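Local coordinates for protein - conserved hypothetical (Bacillus anthracis, PDB 4LES) that is of unknown function but folds into a beta-sandwich-like domain built mainly from two antiparallel sheets, at residues 113-118 with 133-138; 83-88 with 175-180. One frame throughout, in Å; residues are numbered along the deposited sequence.

Contact 1 of 2, residues 113-118 with 133-138; sequences IVVEAE and PSVDLV
Ile-113, Val-115 and Ala-117 meet Val-135 and Leu-137 between the two layers of a beta-sandwich, where strand 110-121 of the four-stranded sheet faces strand 135-139 of the three-stranded one. The two segment axes approach to 8.6 Å and run at 148° to each other, a spacing bridged by side chains rather than by backbone hydrogen bonding. The closer packing lies in two methyl contacts. In one, Val-115 CG1 rests 3.9 Å from Val-135 CG1. Each of these methyls is anti to its own main-chain nitrogen, and the two short side chains meet at an oblique angle. In the other, Leu-137 CD2 approaches the CB and CG2 of Ile-113 across the layer, with the two side chains nearly perpendicular. The isoleucine divides its branches: CG2, placed trans to the nitrogen, serves this strand, whereas CG1 and CD1 lead away from it. Outside these two segments, Ile-113 also packs on Val-90 and Ile-183, Leu-137 on Trp-193 and Tyr-181, and Val-135 on Val-195, so that both sheets contribute to one apolar core near the centre of the chain. The contact is looser at Ala-117, whose lone methyl carbon ends farther from Val-135. The acidic side chains of the two segments, Glu-116, Glu-118 and Asp-136, point away from the interface. Asp-136 and Glu-118 are partly exposed, on the outer sides of their respective layers. Glu-116 is buried: its OE1 forms a salt bridge with Arg-89 and its OE2 a hydrogen bond with the Tyr-155 hydroxyl. Back inside the sandwich, Ala-117 CB stands 4.4 Å from Val-135 CG1.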
loop_
_atom_site.group_PDB
_atom_site.type_symbol
_atom_site.label_atom_id
_atom_site.label_comp_id
_atom_site.label_asym_id
_atom_site.label_seq_id
_atom_site.Cartn_x
_atom_site.Cartn_y
_atom_site.Cartn_z
ATOM N N ILE A 113 0.944 1.744 8.662
ATOM C CA ILE A 113 -0.004 0.815 8.042
ATOM C C ILE A 113 0.491 0.703 6.625
ATOM O O ILE A 113 0.599 1.721 5.929
ATOM C CB ILE A 113 -1.451 1.324 8.049
ATOM C CG1 ILE A 113 -1.917 1.557 9.496
ATOM C CG2 ILE A 113 -2.379 0.315 7.371
ATOM C CD1 ILE A 113 -1.839 0.310 10.377
ATOM N N VAL A 114 0.870 -0.508 6.226
ATOM C CA VAL A 114 1.387 -0.748 4.883
ATOM C C VAL A 114 0.339 -1.470 4.055
ATOM O O VAL A 114 -0.176 -2.488 4.477
ATOM C CB VAL A 114 2.626 -1.664 4.916
ATOM C CG1 VAL A 114 3.164 -1.906 3.502
ATOM C CG2 VAL A 114 3.706 -1.072 5.801
ATOM N N VAL A 115 -0.015 -0.918 2.907
ATOM C CA VAL A 115 -0.930 -1.587 1.968
ATOM C C VAL A 115 -0.053 -2.080 0.801
ATOM O O VAL A 115 0.497 -1.279 0.041
ATOM C CB VAL A 115 -2.026 -0.624 1.450
ATOM C CG1 VAL A 115 -2.912 -1.300 0.432
ATOM C CG2 VAL A 115 -2.876 -0.076 2.595
ATOM N N GLU A 116 0.106 -3.384 0.674
ATOM C CA GLU A 116 0.866 -3.975 -0.434
ATOM C C GLU A 116 -0.066 -4.196 -1.626
ATOM O O GLU A 116 -1.050 -4.910 -1.534
ATOM C CB GLU A 116 1.466 -5.313 -0.027
ATOM C CG GLU A 116 2.595 -5.185 0.973
ATOM C CD GLU A 116 3.241 -6.523 1.285
ATOM O OE1 GLU A 116 2.591 -7.579 1.066
ATOM O OE2 GLU A 116 4.395 -6.514 1.769
ATOM N N ALA A 117 0.277 -3.599 -2.745
ATOM C CA ALA A 117 -0.536 -3.675 -3.935
ATOM C C ALA A 117 0.324 -3.683 -5.166
ATOM O O ALA A 117 1.504 -3.327 -5.126
ATOM C CB ALA A 117 -1.456 -2.462 -3.986
ATOM N N GLU A 118 -0.266 -4.085 -6.276
ATOM C CA GLU A 118 0.442 -4.044 -7.552
ATOM C C GLU A 118 -0.542 -3.875 -8.719
ATOM O O GLU A 118 -1.715 -4.206 -8.586
ATOM C CB GLU A 118 1.326 -5.273 -7.703
ATOM C CG GLU A 118 0.606 -6.600 -7.658
ATOM C CD GLU A 118 1.588 -7.768 -7.689
ATOM O OE1 GLU A 118 2.666 -7.648 -7.066
ATOM O OE2 GLU A 118 1.277 -8.796 -8.324
ATOM N N PRO A 133 -4.487 2.971 -11.127
ATOM C CA PRO A 133 -5.574 3.348 -10.251
ATOM C C PRO A 133 -5.144 3.662 -8.828
ATOM O O PRO A 133 -4.198 3.085 -8.318
ATOM C CB PRO A 133 -6.466 2.105 -10.250
ATOM C CG PRO A 133 -6.195 1.439 -11.552
ATOM C CD PRO A 133 -4.730 1.675 -11.784
ATOM N N SER A 134 -5.881 4.556 -8.188
ATOM C CA SER A 134 -5.654 4.885 -6.801
ATOM C C SER A 134 -5.954 3.680 -5.888
ATOM O O SER A 134 -6.882 2.892 -6.137
ATOM C CB SER A 134 -6.599 6.011 -6.397
ATOM O OG SER A 134 -7.952 5.590 -6.556
ATOM N N VAL A 135 -5.154 3.535 -4.844
ATOM C CA VAL A 135 -5.365 2.513 -3.824
ATOM C C VAL A 135 -5.221 3.294 -2.534
ATOM O O VAL A 135 -4.138 3.766 -2.229
ATOM C CB VAL A 135 -4.320 1.368 -3.888
ATOM C CG1 VAL A 135 -4.540 0.388 -2.746
ATOM C CG2 VAL A 135 -4.372 0.632 -5.228
ATOM N N ASP A 136 -6.312 3.453 -1.788
ATOM C CA ASP A 136 -6.281 4.225 -0.554
ATOM C C ASP A 136 -6.798 3.490 0.666
ATOM O O ASP A 136 -7.717 2.698 0.582
ATOM C CB ASP A 136 -7.143 5.449 -0.694
ATOM C CG ASP A 136 -6.656 6.388 -1.771
ATOM O OD1 ASP A 136 -5.446 6.676 -1.849
ATOM O OD2 ASP A 136 -7.506 6.822 -2.530
ATOM N N LEU A 137 -6.167 3.798 1.791
ATOM C CA LEU A 137 -6.564 3.324 3.076
ATOM C C LEU A 137 -7.653 4.270 3.519
ATOM O O LEU A 137 -7.451 5.491 3.513
ATOM C CB LEU A 137 -5.407 3.379 4.050
ATOM C CG LEU A 137 -5.764 2.981 5.470
ATOM C CD1 LEU A 137 -6.032 1.475 5.541
ATOM C CD2 LEU A 137 -4.634 3.385 6.393
ATOM N N VAL A 138 -8.798 3.720 3.919
ATOM C CA VAL A 138 -9.946 4.544 4.315
ATOM C C VAL A 138 -10.537 4.051 5.613
ATOM O O VAL A 138 -10.628 2.829 5.836
ATOM C CB VAL A 138 -11.034 4.525 3.242
ATOM C CG1 VAL A 138 -12.175 5.478 3.596
ATOM C CG2 VAL A 138 -10.445 4.910 1.900
#

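Contact 2 of 2, residues 83-88 with 175-180; sequences FDVTVK and KRQNKV. With EOH (ethanol), chain D.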
loop_
_atom_site.group_PDB
_atom_site.type_symbol
_atom_site.label_atom_id
_atom_site.label_comp_id
_atom_site.label_asym_id
_atom_site.label_seq_id
_atom_site.Cartn_x
_atom_site.Cartn_y
_atom_site.Cartn_z
ATOM N N PHE A 83 -5.927 -1.453 -16.096
ATOM C CA PHE A 83 -5.116 -2.213 -15.175
ATOM C C PHE A 83 -5.902 -3.145 -14.241
ATOM O O PHE A 83 -6.985 -2.800 -13.785
ATOM C CB PHE A 83 -4.375 -1.223 -14.236
ATOM C CG PHE A 83 -3.527 -0.186 -14.951
ATOM C CD1 PHE A 83 -2.197 -0.437 -15.249
ATOM C CD2 PHE A 83 -4.054 1.048 -15.299
ATOM C CE1 PHE A 83 -1.412 0.507 -15.901
ATOM C CE2 PHE A 83 -3.278 2.005 -15.969
ATOM C CZ PHE A 83 -1.957 1.734 -16.272
ATOM N N ASP A 84 -5.314 -4.303 -13.935
ATOM C CA ASP A 84 -5.829 -5.204 -12.886
ATOM C C ASP A 84 -4.953 -4.902 -11.696
ATOM O O ASP A 84 -3.736 -5.049 -11.778
ATOM C CB ASP A 84 -5.700 -6.691 -13.256
ATOM C CG ASP A 84 -6.832 -7.161 -14.176
ATOM O OD1 ASP A 84 -7.859 -6.450 -14.266
ATOM O OD2 ASP A 84 -6.675 -8.230 -14.810
ATOM N N VAL A 85 -5.569 -4.465 -10.607
ATOM C CA VAL A 85 -4.862 -4.094 -9.403
ATOM C C VAL A 85 -5.021 -5.172 -8.347
ATOM O O VAL A 85 -6.136 -5.507 -7.964
ATOM C CB VAL A 85 -5.406 -2.764 -8.848
ATOM C CG1 VAL A 85 -4.724 -2.422 -7.538
ATOM C CG2 VAL A 85 -5.219 -1.646 -9.868
ATOM N N THR A 86 -3.913 -5.732 -7.889
ATOM C CA THR A 86 -3.949 -6.760 -6.862
ATOM C C THR A 86 -3.581 -6.143 -5.537
ATOM O O THR A 86 -2.590 -5.408 -5.449
ATOM C CB THR A 86 -2.952 -7.875 -7.176
ATOM O OG1 THR A 86 -3.338 -8.501 -8.387
ATOM C CG2 THR A 86 -2.944 -8.929 -6.067
ATOM N N VAL A 87 -4.404 -6.389 -4.522
ATOM C CA VAL A 87 -4.113 -5.966 -3.164
ATOM C C VAL A 87 -3.749 -7.243 -2.410
ATOM O O VAL A 87 -4.539 -8.173 -2.311
ATOM C CB VAL A 87 -5.285 -5.241 -2.503
ATOM C CG1 VAL A 87 -4.923 -4.829 -1.084
ATOM C CG2 VAL A 87 -5.621 -3.996 -3.314
ATOM N N LYS A 88 -2.537 -7.295 -1.888
ATOM C CA LYS A 88 -2.088 -8.519 -1.259
ATOM C C LYS A 88 -2.400 -8.531 0.197
ATOM O O LYS A 88 -3.121 -9.370 0.667
ATOM C CB LYS A 88 -0.607 -8.701 -1.502
ATOM C CG LYS A 88 -0.278 -8.795 -2.976
ATOM C CD LYS A 88 1.226 -8.897 -3.167
ATOM C CE LYS A 88 1.541 -9.122 -4.625
ATOM N NZ LYS A 88 3.008 -9.146 -4.896
ATOM N N LYS A 175 3.604 -3.647 -11.904
ATOM C CA LYS A 175 4.340 -2.653 -11.135
ATOM C C LYS A 175 3.860 -2.600 -9.687
ATOM O O LYS A 175 2.669 -2.415 -9.424
ATOM C CB LYS A 175 4.187 -1.304 -11.836
ATOM C CG LYS A 175 4.333 -0.059 -10.976
ATOM C CD LYS A 175 5.703 0.123 -10.315
ATOM C CE LYS A 175 5.728 1.449 -9.543
ATOM N NZ LYS A 175 6.620 1.464 -8.349
ATOM N N ARG A 176 4.787 -2.777 -8.750
ATOM C CA ARG A 176 4.460 -2.720 -7.327
ATOM C C ARG A 176 4.017 -1.321 -6.971
ATOM O O ARG A 176 4.518 -0.364 -7.509
ATOM C CB ARG A 176 5.645 -3.093 -6.443
ATOM C CG ARG A 176 6.079 -4.555 -6.462
ATOM C CD ARG A 176 4.946 -5.560 -6.207
ATOM N NE ARG A 176 4.105 -5.293 -5.013
ATOM C CZ ARG A 176 4.231 -5.853 -3.805
ATOM N NH1 ARG A 176 5.175 -6.753 -3.541
ATOM N NH2 ARG A 176 3.398 -5.503 -2.841
ATOM N N GLN A 177 3.037 -1.216 -6.090
ATOM C CA GLN A 177 2.528 0.086 -5.637
ATOM C C GLN A 177 2.183 0.005 -4.152
ATOM O O GLN A 177 1.018 0.099 -3.732
ATOM C CB GLN A 177 1.382 0.684 -6.529
ATOM C CG GLN A 177 0.254 -0.237 -7.023
ATOM C CD GLN A 177 -0.901 0.500 -7.768
ATOM O OE1 GLN A 177 -1.519 -0.042 -8.698
ATOM N NE2 GLN A 177 -1.187 1.732 -7.356
ATOM N N ASN A 178 3.237 -0.192 -3.358
ATOM C CA ASN A 178 3.099 -0.235 -1.912
ATOM C C ASN A 178 2.834 1.149 -1.334
ATOM O O ASN A 178 3.471 2.090 -1.735
ATOM C CB ASN A 178 4.354 -0.843 -1.286
ATOM C CG ASN A 178 4.521 -2.309 -1.663
ATOM O OD1 ASN A 178 3.543 -3.026 -1.851
ATOM N ND2 ASN A 178 5.740 -2.742 -1.808
ATOM N N LYS A 179 1.871 1.273 -0.431
ATOM C CA LYS A 179 1.611 2.558 0.230
ATOM C C LYS A 179 1.903 2.379 1.708
ATOM O O LYS A 179 1.608 1.312 2.281
ATOM C CB LYS A 179 0.133 2.941 0.158
ATOM C CG LYS A 179 -0.556 2.741 -1.165
ATOM C CD LYS A 179 -0.035 3.673 -2.212
ATOM C CE LYS A 179 -1.016 3.640 -3.375
ATOM N NZ LYS A 179 -0.414 4.129 -4.621
ATOM N N VAL A 180 2.432 3.415 2.339
ATOM C CA VAL A 180 2.698 3.371 3.764
ATOM C C VAL A 180 2.113 4.600 4.439
ATOM O O VAL A 180 2.428 5.738 4.074
ATOM C CB VAL A 180 4.210 3.251 4.065
ATOM C CG1 VAL A 180 4.462 3.182 5.562
ATOM C CG2 VAL A 180 4.780 2.022 3.372
HETATM C C1 EOH D . -4.535 -10.979 -14.099
HETATM C C2 EOH D . -4.498 -10.811 -15.606
HETATM O O EOH D . -4.573 -9.701 -13.451
#
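Lys-88 and Arg-176 reach toward each other across the four-stranded antiparallel sheet, in which strand 110-121 runs between their own strands, 83-96 and 174-184. The lysine is fully extended beyond CG and meets the arginine side chain at about a right angle. Its NZ lies over one face of the guanidinium, offset toward the rim, 3.5 Å from Arg-176 NH1 and 3.7 Å from Arg-176 CZ. Arg-176 is instead folded, with successive bends at chi2 (-52°) and chi3 (-50°) that bring the head back over the intervening strand, where NE donates to the carbonyl oxygen of Ala-117. Asn-178 ND2 sits over the opposite face, 3.8 Å above the plane. The two cations can lie this close probably because Glu-118 offsets their charge, through a salt bridge to Lys-88 NZ and a long, weak ion pair with Arg-176 NE. A second meeting is apolar on one side only. Gln-177, where strand 174-184 is interrupted, has CG lodged between the backbone nitrogen and carbonyl carbon (chi1 43°), and from there its chain extends toward Val-85. Its NE2 makes a weak hydrogen bond to Pro-133 O. At the far end of 83-88, an ethanol, probably from the crystallisation liquor, lies with its oxygen 2.9 Å from Asp-84 OD2 and also near Asp-77. Gln-177 OE1, buried and without a polar partner in the model, is equidistant from the valine methyls, 4.2 Å from both Val-85 CG1 and Val-85 CG2.

Overall arrangement
The centres of the two contacts are about 7 Å apart, and strand 110-121 connects them. Contact 1 joins its inner face to the three-stranded sheet, whereas contact 2 links its two neighbours, strands 83-96 and 174-184, within the four-stranded sheet. Along the chain, segments 113-118 and 133-138 both fall between 83-88 and 175-180, so contact 1 is nested within the loop that contact 2 closes. They touch directly as well: Val-135 O packs 3.3 Å from Lys-179 CE. Strand 110-121 thus turns Ile-113, Val-115 and Ala-117 to the core and Glu-116 and Glu-118, with Val-114, to the other face.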